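Local coordinates for 3-oxoacyl-[acyl-carrier-protein] synthase 3 (PDB 4EWP) that probably catalyses the first condensation of fatty acid synthesis, joining an acetyl primer from coenzyme A to malonyl-ACP, and works as a homodimer, at residues A[78-81]-A[82-85]; A[98-101]-A[102-105]; A[126-129]-A[130-134]; A[276-279]-A[280-283]. One frame throughout, in Å; residues are numbered along the deposited sequence.

Overall arrangement
Following the chain from its N terminus, the four contacts come in series, none nesting in or crossing another, and each is local, joining residues a few places apart. Interaction 1 shapes the loop between helix 62-76 and strand 86-90. After that strand, interaction 2 starts helix 101-108 beside the second subunit, its centre about 18 Å from that of interaction 1. Interaction 3 is a stretch of helix 125-138, about 11 Å from the chain's centre, and it too touches the second subunit. Interaction 4 starts helix 279-288 after strand 269-274; its centre lies about 35 Å from that of interaction 1, on the opposite side of the chain's centre.

Interaction 1: A[78-81]-A[82-85]; sequences GLQG and SDLD
Asp83 reaches back across the turn to Gln80, and its OD2 takes the backbone N-H of Gln80 in an almost perfectly straight bond of 2.9 Å (N-H...O 178°). The carboxylate oxygen is approached on its anti side. With CG of Asp83 beside its own backbone N (chi1 -66°), the acid is folded toward the preceding residues, and OD2 also lies 3.4 Å from Gln80 CG. The backbone bonds the other way: Asp83 N donates to Gln80 O at 2.9 Å, from above the carbonyl plane. These two reciprocal bonds tie residues 80 and 83 together round a short 3-10 turn, the link between helix 62-76, which ends in a Schellman motif at Gly78, and strand 86-90. An alanine in place of Asp83 would probably leave the Gln80 N-H without its mate and the residues before the turn freer to shift. Gly81, buried, begins the 3-10 turn; its O receives Leu84 N at 2.9 Å and is touched by Leu84 CB at 3.3 Å. Next to it, Ser82 OG stands 4.0 Å from Gln80 CG. Leu79 lays CD2 against Asp83 CB, 3.8 Å away, while its side chain also meets Leu74 and His144.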
ATOM      1  N   GLY A  78       8.960 -20.236 -15.567  1.00 22.05           N
ATOM      2  CA  GLY A  78       9.794 -20.159 -16.757  1.00 23.07           C
ATOM      3  C   GLY A  78      10.022 -18.714 -17.208  1.00 24.65           C
ATOM      4  O   GLY A  78      10.234 -18.451 -18.385  1.00 25.04           O
ATOM      5  N   LEU A  79       9.961 -17.766 -16.273  1.00 25.26           N
ATOM      6  CA  LEU A  79      10.101 -16.338 -16.614  1.00 25.72           C
ATOM      7  C   LEU A  79      11.368 -15.731 -16.013  1.00 26.13           C
ATOM      8  O   LEU A  79      12.030 -16.357 -15.191  1.00 25.46           O
ATOM      9  CB  LEU A  79       8.896 -15.557 -16.081  1.00 24.70           C
ATOM     10  CG  LEU A  79       7.498 -15.816 -16.645  1.00 23.06           C
ATOM     11  CD1 LEU A  79       6.461 -15.157 -15.748  1.00 17.69           C
ATOM     12  CD2 LEU A  79       7.368 -15.328 -18.100  1.00 19.56           C
ATOM     13  N   GLN A  80      11.706 -14.506 -16.400  1.00 31.33           N
ATOM     14  CA  GLN A  80      12.659 -13.734 -15.594  1.00 32.81           C
ATOM     15  C   GLN A  80      12.124 -12.389 -15.130  1.00 27.58           C
ATOM     16  O   GLN A  80      11.003 -11.996 -15.491  1.00 26.86           O
ATOM     17  CB  GLN A  80      13.966 -13.549 -16.315  1.00 40.23           C
ATOM     18  CG  GLN A  80      13.823 -13.553 -17.793  1.00 47.58           C
ATOM     19  CD  GLN A  80      15.106 -13.959 -18.412  1.00 54.09           C
ATOM     20  OE1 GLN A  80      15.873 -14.697 -17.796  1.00 58.01           O
ATOM     21  NE2 GLN A  80      15.379 -13.473 -19.620  1.00 54.23           N
ATOM     22  N   GLY A  81      12.923 -11.686 -14.324  1.00 20.66           N
ATOM     23  CA  GLY A  81      12.458 -10.455 -13.708  1.00 19.97           C
ATOM     24  C   GLY A  81      11.872  -9.518 -14.739  1.00 22.58           C
ATOM     25  O   GLY A  81      10.786  -8.947 -14.545  1.00 20.45           O
ATOM     26  N   SER A  82      12.588  -9.386 -15.854  1.00 22.21           N
ATOM     27  CA  SER A  82      12.226  -8.430 -16.893  1.00 21.78           C
ATOM     28  C   SER A  82      10.909  -8.744 -17.588  1.00 24.10           C
ATOM     29  O   SER A  82      10.372  -7.901 -18.301  1.00 27.48           O
ATOM     30  CB  SER A  82      13.353  -8.299 -17.917  1.00 24.97           C
ATOM     31  OG  SER A  82      13.823  -9.576 -18.316  1.00 29.14           O
ATOM     32  N   ASP A  83      10.394  -9.955 -17.396  1.00 23.99           N
ATOM     33  CA  ASP A  83       9.077 -10.289 -17.925  1.00 23.77           C
ATOM     34  C   ASP A  83       7.933  -9.706 -17.093  1.00 25.58           C
ATOM     35  O   ASP A  83       6.795  -9.669 -17.557  1.00 26.54           O
ATOM     36  CB  ASP A  83       8.904 -11.804 -18.060  1.00 25.51           C
ATOM     37  CG  ASP A  83       9.845 -12.406 -19.098  1.00 27.14           C
ATOM     38  OD1 ASP A  83       9.917 -11.860 -20.223  1.00 27.60           O
ATOM     39  OD2 ASP A  83      10.522 -13.408 -18.781  1.00 24.86           O
ATOM     40  N   LEU A  84       8.225  -9.245 -15.879  1.00 15.72           N
ATOM     41  CA  LEU A  84       7.169  -8.706 -15.019  1.00 20.55           C
ATOM     42  C   LEU A  84       6.757  -7.272 -15.400  1.00 22.30           C
ATOM     43  O   LEU A  84       7.600  -6.451 -15.731  1.00 25.63           O
ATOM     44  CB  LEU A  84       7.601  -8.747 -13.551  1.00 17.00           C
ATOM     45  CG  LEU A  84       7.956 -10.104 -12.944  1.00 19.00           C
ATOM     46  CD1 LEU A  84       8.652  -9.886 -11.607  1.00 17.61           C
ATOM     47  CD2 LEU A  84       6.727 -11.040 -12.803  1.00 14.32           C
ATOM     48  N   ASP A  85       5.460  -6.977 -15.337  1.00 20.96           N
ATOM     49  CA  ASP A  85       4.941  -5.668 -15.713  1.00 21.57           C
ATOM     50  C   ASP A  85       4.496  -4.904 -14.475  1.00 23.45           C
ATOM     51  O   ASP A  85       4.124  -3.737 -14.583  1.00 21.47           O
ATOM     52  CB  ASP A  85       3.730  -5.806 -16.644  1.00 25.35           C
ATOM     53  CG  ASP A  85       4.028  -6.622 -17.868  1.00 37.54           C
ATOM     54  OD1 ASP A  85       5.176  -6.564 -18.360  1.00 41.91           O
ATOM     55  OD2 ASP A  85       3.112  -7.328 -18.340  1.00 40.22           O
TER

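Interaction 2: A[98-101]-A[102-105]; sequences TPSA and AALV
Ser100 and Ala103 meet through a capping hydrogen bond: Ala103 N donates to Ser100 OG at 3.3 Å, a long bond that is well bent (N-H...O 143°). The hydroxyl gets there because OG stands between the backbone N and the carbonyl carbon of its own residue (chi1 65°), turned in over the first turn. A second bond belongs to the backbone, from Val105 N to Ala101 O at 2.9 Å, with the donor nearly in line with the C=O. Asp118 of strand 116-120 adds to the polar set by accepting from Ala101 N and Ala102 N, one carboxylate oxygen for each. Across the dimer boundary, Trp197 of the second subunit gives its NE1 hydrogen to Ser100 O.

The packing is close, carbon against oxygen. Ala102 CB lies 3.8 Å from Ser100 OG, and Ala103 CB lies 3.7 Å from the same oxygen, which has both methyls close by. Val105 brings its CG2 branch to 3.3 Å from Ala101 O, and Leu104 CB comes to 3.4 Å from that carbonyl oxygen. The same tryptophan packs on Leu104 and on Pro99, which a cis peptide bond precedes. Serine as N-cap with its oxygen on the N-H three residues on, helped here by an aspartate from a neighbouring strand, is a classic opening of an alpha helix, in this case helix 101-108 at the subunit interface.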
ATOM      1  N   THR A  98       8.877   5.267   3.862  1.00 19.01           N
ATOM      2  CA  THR A  98       9.099   5.402   2.425  1.00 16.96           C
ATOM      3  C   THR A  98      10.599   5.330   2.165  1.00 17.40           C
ATOM      4  O   THR A  98      11.397   5.630   3.049  1.00 22.59           O
ATOM      5  CB  THR A  98       8.567   6.765   1.921  1.00 20.17           C
ATOM      6  OG1 THR A  98       8.459   6.753   0.487  1.00 17.95           O
ATOM      7  CG2 THR A  98       9.494   7.900   2.376  1.00 14.75           C
ATOM      8  N   PRO A  99      11.002   4.893   0.968  1.00 18.94           N
ATOM      9  CA  PRO A  99      10.161   4.346  -0.105  1.00 17.79           C
ATOM     10  C   PRO A  99       9.731   2.909   0.180  1.00 20.70           C
ATOM     11  O   PRO A  99      10.063   2.361   1.223  1.00 22.89           O
ATOM     12  CB  PRO A  99      11.076   4.383  -1.337  1.00 20.91           C
ATOM     13  CG  PRO A  99      12.459   4.850  -0.852  1.00 19.62           C
ATOM     14  CD  PRO A  99      12.442   4.873   0.640  1.00 15.33           C
ATOM     15  N   SER A 100       9.010   2.296  -0.751  1.00 14.24           N
ATOM     16  CA  SER A 100       8.444   0.983  -0.518  1.00 15.15           C
ATOM     17  C   SER A 100       9.493  -0.131  -0.588  1.00 19.46           C
ATOM     18  O   SER A 100      10.601   0.053  -1.085  1.00 20.31           O
ATOM     19  CB  SER A 100       7.371   0.703  -1.556  1.00 15.31           C
ATOM     20  OG  SER A 100       7.969   0.624  -2.838  1.00 19.72           O
ATOM     21  N   ALA A 101       9.112  -1.298  -0.093  1.00 17.44           N
ATOM     22  CA  ALA A 101       9.931  -2.489  -0.183  1.00 16.67           C
ATOM     23  C   ALA A 101       9.885  -3.000  -1.620  1.00 16.01           C
ATOM     24  O   ALA A 101      10.865  -3.532  -2.151  1.00 13.88           O
ATOM     25  CB  ALA A 101       9.377  -3.533   0.757  1.00 14.46           C
ATOM     26  N   ALA A 102       8.719  -2.827  -2.237  1.00 13.65           N
ATOM     27  CA  ALA A 102       8.466  -3.313  -3.577  1.00 15.86           C
ATOM     28  C   ALA A 102       9.512  -2.801  -4.548  1.00 16.93           C
ATOM     29  O   ALA A 102       9.923  -3.512  -5.479  1.00 15.59           O
ATOM     30  CB  ALA A 102       7.055  -2.899  -4.033  1.00 10.75           C
ATOM     31  N   ALA A 103       9.931  -1.557  -4.347  1.00 16.81           N
ATOM     32  CA  ALA A 103      10.866  -0.926  -5.273  1.00 18.98           C
ATOM     33  C   ALA A 103      12.225  -1.591  -5.166  1.00 18.19           C
ATOM     34  O   ALA A 103      12.903  -1.780  -6.178  1.00 19.25           O
ATOM     35  CB  ALA A 103      10.963   0.595  -5.015  1.00 18.59           C
ATOM     36  N   LEU A 104      12.617  -1.964  -3.946  1.00 13.42           N
ATOM     37  CA  LEU A 104      13.838  -2.762  -3.755  1.00 23.16           C
ATOM     38  C   LEU A 104      13.698  -4.144  -4.386  1.00 25.72           C
ATOM     39  O   LEU A 104      14.606  -4.612  -5.075  1.00 31.37           O
ATOM     40  CB  LEU A 104      14.176  -2.938  -2.266  1.00 22.95           C
ATOM     41  CG  LEU A 104      14.824  -1.780  -1.512  1.00 27.14           C
ATOM     42  CD1 LEU A 104      14.898  -2.100  -0.026  1.00 24.19           C
ATOM     43  CD2 LEU A 104      16.219  -1.479  -2.063  1.00 25.55           C
ATOM     44  N   VAL A 105      12.565  -4.801  -4.138  1.00 21.45           N
ATOM     45  CA  VAL A 105      12.342  -6.135  -4.673  1.00 20.74           C
ATOM     46  C   VAL A 105      12.428  -6.113  -6.198  1.00 22.53           C
ATOM     47  O   VAL A 105      13.138  -6.928  -6.803  1.00 22.35           O
ATOM     48  CB  VAL A 105      10.981  -6.718  -4.211  1.00 19.85           C
ATOM     49  CG1 VAL A 105      10.692  -8.085  -4.877  1.00 16.86           C
ATOM     50  CG2 VAL A 105      10.934  -6.833  -2.683  1.00 16.51           C
TER

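Interaction 3: A[126-129]-A[130-134]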
ATOM      1  N   TYR A 126      -2.396 -10.598   0.826  1.00 19.21           N
ATOM      2  CA  TYR A 126      -2.147 -11.391  -0.370  1.00 16.68           C
ATOM      3  C   TYR A 126      -3.400 -11.490  -1.241  1.00 16.10           C
ATOM      4  O   TYR A 126      -3.315 -11.347  -2.457  1.00 17.11           O
ATOM      5  CB  TYR A 126      -1.620 -12.766  -0.005  1.00 12.83           C
ATOM      6  CG  TYR A 126      -1.835 -13.811  -1.070  1.00 12.35           C
ATOM      7  CD1 TYR A 126      -2.956 -14.620  -1.043  1.00 14.42           C
ATOM      8  CD2 TYR A 126      -0.911 -13.995  -2.086  1.00 12.38           C
ATOM      9  CE1 TYR A 126      -3.163 -15.586  -1.993  1.00 17.59           C
ATOM     10  CE2 TYR A 126      -1.100 -14.962  -3.047  1.00 16.59           C
ATOM     11  CZ  TYR A 126      -2.231 -15.764  -2.987  1.00 17.53           C
ATOM     12  OH  TYR A 126      -2.459 -16.726  -3.939  1.00 20.30           O
ATOM     13  N   CYS A 127      -4.563 -11.704  -0.629  1.00 15.82           N
ATOM     14  CA  CYS A 127      -5.819 -11.756  -1.394  1.00 14.79           C
ATOM     15  C   CYS A 127      -6.190 -10.401  -2.014  1.00 15.93           C
ATOM     16  O   CYS A 127      -6.793 -10.356  -3.089  1.00 14.17           O
ATOM     17  CB  CYS A 127      -6.975 -12.300  -0.543  1.00 11.90           C
ATOM     18  SG  CYS A 127      -6.882 -14.102  -0.283  1.00 23.22           S
ATOM     19  N   TYR A 128      -5.837  -9.307  -1.335  1.00 17.27           N
ATOM     20  CA  TYR A 128      -5.994  -7.957  -1.896  1.00 17.59           C
ATOM     21  C   TYR A 128      -5.033  -7.827  -3.077  1.00 18.02           C
ATOM     22  O   TYR A 128      -5.385  -7.281  -4.114  1.00 17.26           O
ATOM     23  CB  TYR A 128      -5.690  -6.858  -0.848  1.00 12.91           C
ATOM     24  CG  TYR A 128      -6.900  -6.295  -0.124  1.00 15.34           C
ATOM     25  CD1 TYR A 128      -7.701  -7.108   0.692  1.00 18.34           C
ATOM     26  CD2 TYR A 128      -7.236  -4.944  -0.234  1.00 14.21           C
ATOM     27  CE1 TYR A 128      -8.820  -6.591   1.367  1.00 15.84           C
ATOM     28  CE2 TYR A 128      -8.353  -4.416   0.426  1.00 15.49           C
ATOM     29  CZ  TYR A 128      -9.137  -5.235   1.225  1.00 18.97           C
ATOM     30  OH  TYR A 128     -10.233  -4.704   1.875  1.00 18.29           O
ATOM     31  N   GLY A 129      -3.814  -8.342  -2.910  1.00 18.32           N
ATOM     32  CA  GLY A 129      -2.826  -8.326  -3.976  1.00 14.83           C
ATOM     33  C   GLY A 129      -3.336  -9.065  -5.203  1.00 16.84           C
ATOM     34  O   GLY A 129      -3.175  -8.612  -6.328  1.00 18.35           O
ATOM     35  N   VAL A 130      -3.977 -10.209  -4.985  1.00 19.12           N
ATOM     36  CA  VAL A 130      -4.457 -11.014  -6.099  1.00 16.81           C
ATOM     37  C   VAL A 130      -5.607 -10.299  -6.807  1.00 16.55           C
ATOM     38  O   VAL A 130      -5.668 -10.298  -8.028  1.00 16.89           O
ATOM     39  CB  VAL A 130      -4.847 -12.441  -5.641  1.00 13.97           C
ATOM     40  CG1 VAL A 130      -5.633 -13.182  -6.726  1.00 12.42           C
ATOM     41  CG2 VAL A 130      -3.581 -13.229  -5.243  1.00 11.89           C
ATOM     42  N   ALA A 131      -6.492  -9.665  -6.037  1.00 16.15           N
ATOM     43  CA  ALA A 131      -7.598  -8.904  -6.620  1.00 16.39           C
ATOM     44  C   ALA A 131      -7.023  -7.828  -7.534  1.00 20.55           C
ATOM     45  O   ALA A 131      -7.484  -7.631  -8.666  1.00 19.25           O
ATOM     46  CB  ALA A 131      -8.451  -8.276  -5.529  1.00 14.92           C
ATOM     47  N   GLN A 132      -5.992  -7.143  -7.043  1.00 20.99           N
ATOM     48  CA  GLN A 132      -5.371  -6.064  -7.804  1.00 22.80           C
ATOM     49  C   GLN A 132      -4.689  -6.603  -9.061  1.00 20.52           C
ATOM     50  O   GLN A 132      -4.928  -6.123 -10.163  1.00 19.55           O
ATOM     51  CB  GLN A 132      -4.379  -5.303  -6.921  1.00 19.12           C
ATOM     52  CG  GLN A 132      -5.032  -4.441  -5.855  1.00 16.96           C
ATOM     53  CD  GLN A 132      -4.035  -3.959  -4.831  1.00 18.68           C
ATOM     54  OE1 GLN A 132      -3.013  -3.375  -5.180  1.00 22.58           O
ATOM     55  NE2 GLN A 132      -4.318  -4.209  -3.566  1.00 15.33           N
ATOM     56  N   ALA A 133      -3.863  -7.626  -8.876  1.00 19.23           N
ATOM     57  CA  ALA A 133      -3.171  -8.281  -9.981  1.00 22.37           C
ATOM     58  C   ALA A 133      -4.166  -8.736 -11.057  1.00 22.77           C
ATOM     59  O   ALA A 133      -3.969  -8.485 -12.250  1.00 21.30           O
ATOM     60  CB  ALA A 133      -2.350  -9.476  -9.458  1.00 17.91           C
ATOM     61  N   ASP A 134      -5.232  -9.401 -10.624  1.00 21.62           N
ATOM     62  CA  ASP A 134      -6.279  -9.863 -11.533  1.00 20.41           C
ATOM     63  C   ASP A 134      -6.854  -8.680 -12.324  1.00 17.83           C
ATOM     64  O   ASP A 134      -7.032  -8.750 -13.558  1.00 18.82           O
ATOM     65  CB  ASP A 134      -7.371 -10.585 -10.726  1.00 20.14           C
ATOM     66  CG  ASP A 134      -8.553 -11.010 -11.577  1.00 26.67           C
ATOM     67  OD1 ASP A 134      -8.353 -11.720 -12.580  1.00 28.27           O
ATOM     68  OD2 ASP A 134      -9.692 -10.637 -11.245  1.00 30.28           O
TER
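Val130 presses its CG2 methyl against one face of the Tyr126 ring in a CH-pi contact, 3.9 Å from the ring centroid and 22° off the normal. The methyl sits toward the rim, with CZ of Tyr126 the nearest ring carbon to Val130 CG2 along with CE2, at 3.7 Å. Tyr126 has CG anti to the backbone N (chi1 157°), and this swings the ring along the helix until it lies by the side chain one turn on. The phenol oxygen is hydrogen-bonded to Gln333, and Ile312, Pro313 and Met316 of helix 311-322 pack on its side chain. This is the tight part of the contact.

Gln132 makes a sparser approach to Tyr128. Its NE2 comes near the plane of the Tyr128 ring at the edge, yet stays 4.0 Å from Tyr128 CB, and the side chains share little else. Their polar ends are held by other residues: Gln132 OE1 bonds to the hydroxyl of Tyr117, while Tyr128 OH reaches Gly191 O of its own chain and Ala116 N of the second subunit. Neither part faces solvent, since all the touching residues are buried.

Beneath both runs regular backbone bonding, with Val130 N on Tyr126 O at 2.9 Å and Ala133 N on Gly129 O at 2.8 Å. The arrangement is that of a buried alpha helix in the thiolase-like fold, helix 125-138, which begins just after Cys123, the predicted active-site cysteine.

Interaction 4: A[276-279]-A[280-283]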
ATOM      1  N   GLN A 276      -3.784 -18.696   7.535  1.00 23.90           N
ATOM      2  CA  GLN A 276      -3.417 -19.544   8.668  1.00 20.39           C
ATOM      3  C   GLN A 276      -3.433 -18.780   9.997  1.00 24.21           C
ATOM      4  O   GLN A 276      -2.386 -18.523  10.600  1.00 21.96           O
ATOM      5  CB  GLN A 276      -2.030 -20.153   8.444  1.00 21.05           C
ATOM      6  CG  GLN A 276      -1.935 -21.062   7.214  1.00 25.44           C
ATOM      7  CD  GLN A 276      -2.824 -22.305   7.321  1.00 27.96           C
ATOM      8  OE1 GLN A 276      -2.520 -23.235   8.072  1.00 27.77           O
ATOM      9  NE2 GLN A 276      -3.920 -22.324   6.561  1.00 27.13           N
ATOM     10  N   ALA A 277      -4.630 -18.425  10.454  1.00 25.95           N
ATOM     11  CA  ALA A 277      -4.769 -17.568  11.622  1.00 26.03           C
ATOM     12  C   ALA A 277      -4.618 -18.370  12.919  1.00 30.75           C
ATOM     13  O   ALA A 277      -4.017 -17.907  13.898  1.00 27.67           O
ATOM     14  CB  ALA A 277      -6.119 -16.854  11.580  1.00 23.80           C
ATOM     15  N   ASN A 278      -5.150 -19.587  12.904  1.00 32.90           N
ATOM     16  CA  ASN A 278      -5.313 -20.357  14.118  1.00 35.47           C
ATOM     17  C   ASN A 278      -5.938 -21.707  13.766  1.00 32.03           C
ATOM     18  O   ASN A 278      -6.919 -21.768  13.025  1.00 27.56           O
ATOM     19  CB  ASN A 278      -6.215 -19.563  15.051  1.00 39.47           C
ATOM     20  CG  ASN A 278      -6.448 -20.248  16.349  1.00 44.79           C
ATOM     21  OD1 ASN A 278      -7.096 -21.285  16.397  1.00 50.93           O
ATOM     22  ND2 ASN A 278      -5.949 -19.659  17.427  1.00 44.59           N
ATOM     23  N   MET A 279      -5.364 -22.801  14.256  1.00 32.29           N
ATOM     24  CA  MET A 279      -5.871 -24.114  13.856  1.00 31.81           C
ATOM     25  C   MET A 279      -7.351 -24.248  14.190  1.00 30.21           C
ATOM     26  O   MET A 279      -8.134 -24.820  13.423  1.00 32.21           O
ATOM     27  CB  MET A 279      -5.092 -25.243  14.518  1.00 30.76           C
ATOM     28  CG  MET A 279      -5.427 -26.605  13.939  1.00 27.65           C
ATOM     29  SD  MET A 279      -4.744 -26.780  12.288  1.00 42.14           S
ATOM     30  CE  MET A 279      -3.063 -27.238  12.713  1.00 35.92           C
ATOM     31  N   ARG A 280      -7.727 -23.723  15.347  1.00 30.94           N
ATOM     32  CA  ARG A 280      -9.120 -23.727  15.779  1.00 37.11           C
ATOM     33  C   ARG A 280     -10.009 -22.980  14.774  1.00 36.41           C
ATOM     34  O   ARG A 280     -11.098 -23.445  14.412  1.00 36.04           O
ATOM     35  CB  ARG A 280      -9.222 -23.133  17.185  1.00 47.72           C
ATOM     36  CG  ARG A 280     -10.637 -22.899  17.668  1.00 63.06           C
ATOM     37  CD  ARG A 280     -11.447 -24.196  17.696  1.00 75.00           C
ATOM     38  NE  ARG A 280     -12.789 -24.007  18.256  1.00 82.77           N
ATOM     39  CZ  ARG A 280     -13.916 -24.234  17.584  1.00 87.02           C
ATOM     40  NH1 ARG A 280     -13.859 -24.672  16.334  1.00 88.72           N
ATOM     41  NH2 ARG A 280     -15.098 -24.036  18.155  1.00 87.17           N
ATOM     42  N   ILE A 281      -9.540 -21.824  14.309  1.00 33.58           N
ATOM     43  CA  ILE A 281     -10.283 -21.111  13.272  1.00 32.30           C
ATOM     44  C   ILE A 281     -10.377 -21.939  11.976  1.00 31.94           C
ATOM     45  O   ILE A 281     -11.454 -22.068  11.383  1.00 31.16           O
ATOM     46  CB  ILE A 281      -9.686 -19.733  12.971  1.00 29.91           C
ATOM     47  CG1 ILE A 281     -10.006 -18.767  14.118  1.00 31.87           C
ATOM     48  CG2 ILE A 281     -10.237 -19.204  11.654  1.00 28.09           C
ATOM     49  CD1 ILE A 281      -9.341 -17.410  13.999  1.00 32.59           C
ATOM     50  N   ILE A 282      -9.247 -22.492  11.540  1.00 31.66           N
ATOM     51  CA  ILE A 282      -9.216 -23.304  10.327  1.00 31.05           C
ATOM     52  C   ILE A 282     -10.211 -24.469  10.397  1.00 31.93           C
ATOM     53  O   ILE A 282     -11.005 -24.664   9.472  1.00 30.35           O
ATOM     54  CB  ILE A 282      -7.808 -23.862  10.046  1.00 31.96           C
ATOM     55  CG1 ILE A 282      -6.800 -22.734   9.830  1.00 27.71           C
ATOM     56  CG2 ILE A 282      -7.827 -24.780   8.823  1.00 32.08           C
ATOM     57  CD1 ILE A 282      -5.372 -23.246   9.666  1.00 26.26           C
ATOM     58  N   ASP A 283     -10.161 -25.247  11.480  1.00 31.54           N
ATOM     59  CA  ASP A 283     -11.072 -26.385  11.633  1.00 35.40           C
ATOM     60  C   ASP A 283     -12.549 -25.979  11.571  1.00 36.81           C
ATOM     61  O   ASP A 283     -13.326 -26.556  10.815  1.00 34.75           O
ATOM     62  CB  ASP A 283     -10.822 -27.117  12.950  1.00 38.71           C
ATOM     63  CG  ASP A 283      -9.453 -27.752  13.018  1.00 42.32           C
ATOM     64  OD1 ASP A 283      -8.792 -27.835  11.970  1.00 41.03           O
ATOM     65  OD2 ASP A 283      -9.045 -28.175  14.119  1.00 45.03           O
TER
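Asn278 caps the helix with its side-chain oxygen, OD1, which accepts from Ile281 N at 3.3 Å and, weakly, from Arg280 N at 2.7 Å. CG lies anti to the backbone N (chi1 -179°), a setting that carries OD1 over the N-H groups of the first turn. A leucine at Asn278 would probably leave those two N-H groups without their cap and loosen the start of the helix. Backbone bonds continue the turn: Ile282 N to Asn278 O at 2.9 Å, and Asp283 N to Met279 O at 2.8 Å, both nearly straight.

Packing contacts fill the inner side. Ile281 CD1 lies against Asn278 CB at 3.9 Å and also meets Ala277 CB. Separately, the Ile282 CD1 methyl comes up against a polar group, the end of the Gln276 amide, 3.3 Å from its OE1; that amide is itself held by Ile301 N on OE1 and by Pro274 O and Ala298 O on NE2.

Charges lie toward the outside. Asp283 pairs with Arg299, and Arg280, poorly ordered, with Glu284. Residues 276-280 form the predicted ACP-binding region, whose last arginine, Arg280, is probably needed for the weak association with ACP. The turn leads from strand 269-274 into helix 279-288, with Ile281 packed on helix 240-262 through Phe244, Ala247 and Val248, and with Met279 and Ile282 against helix 301-304.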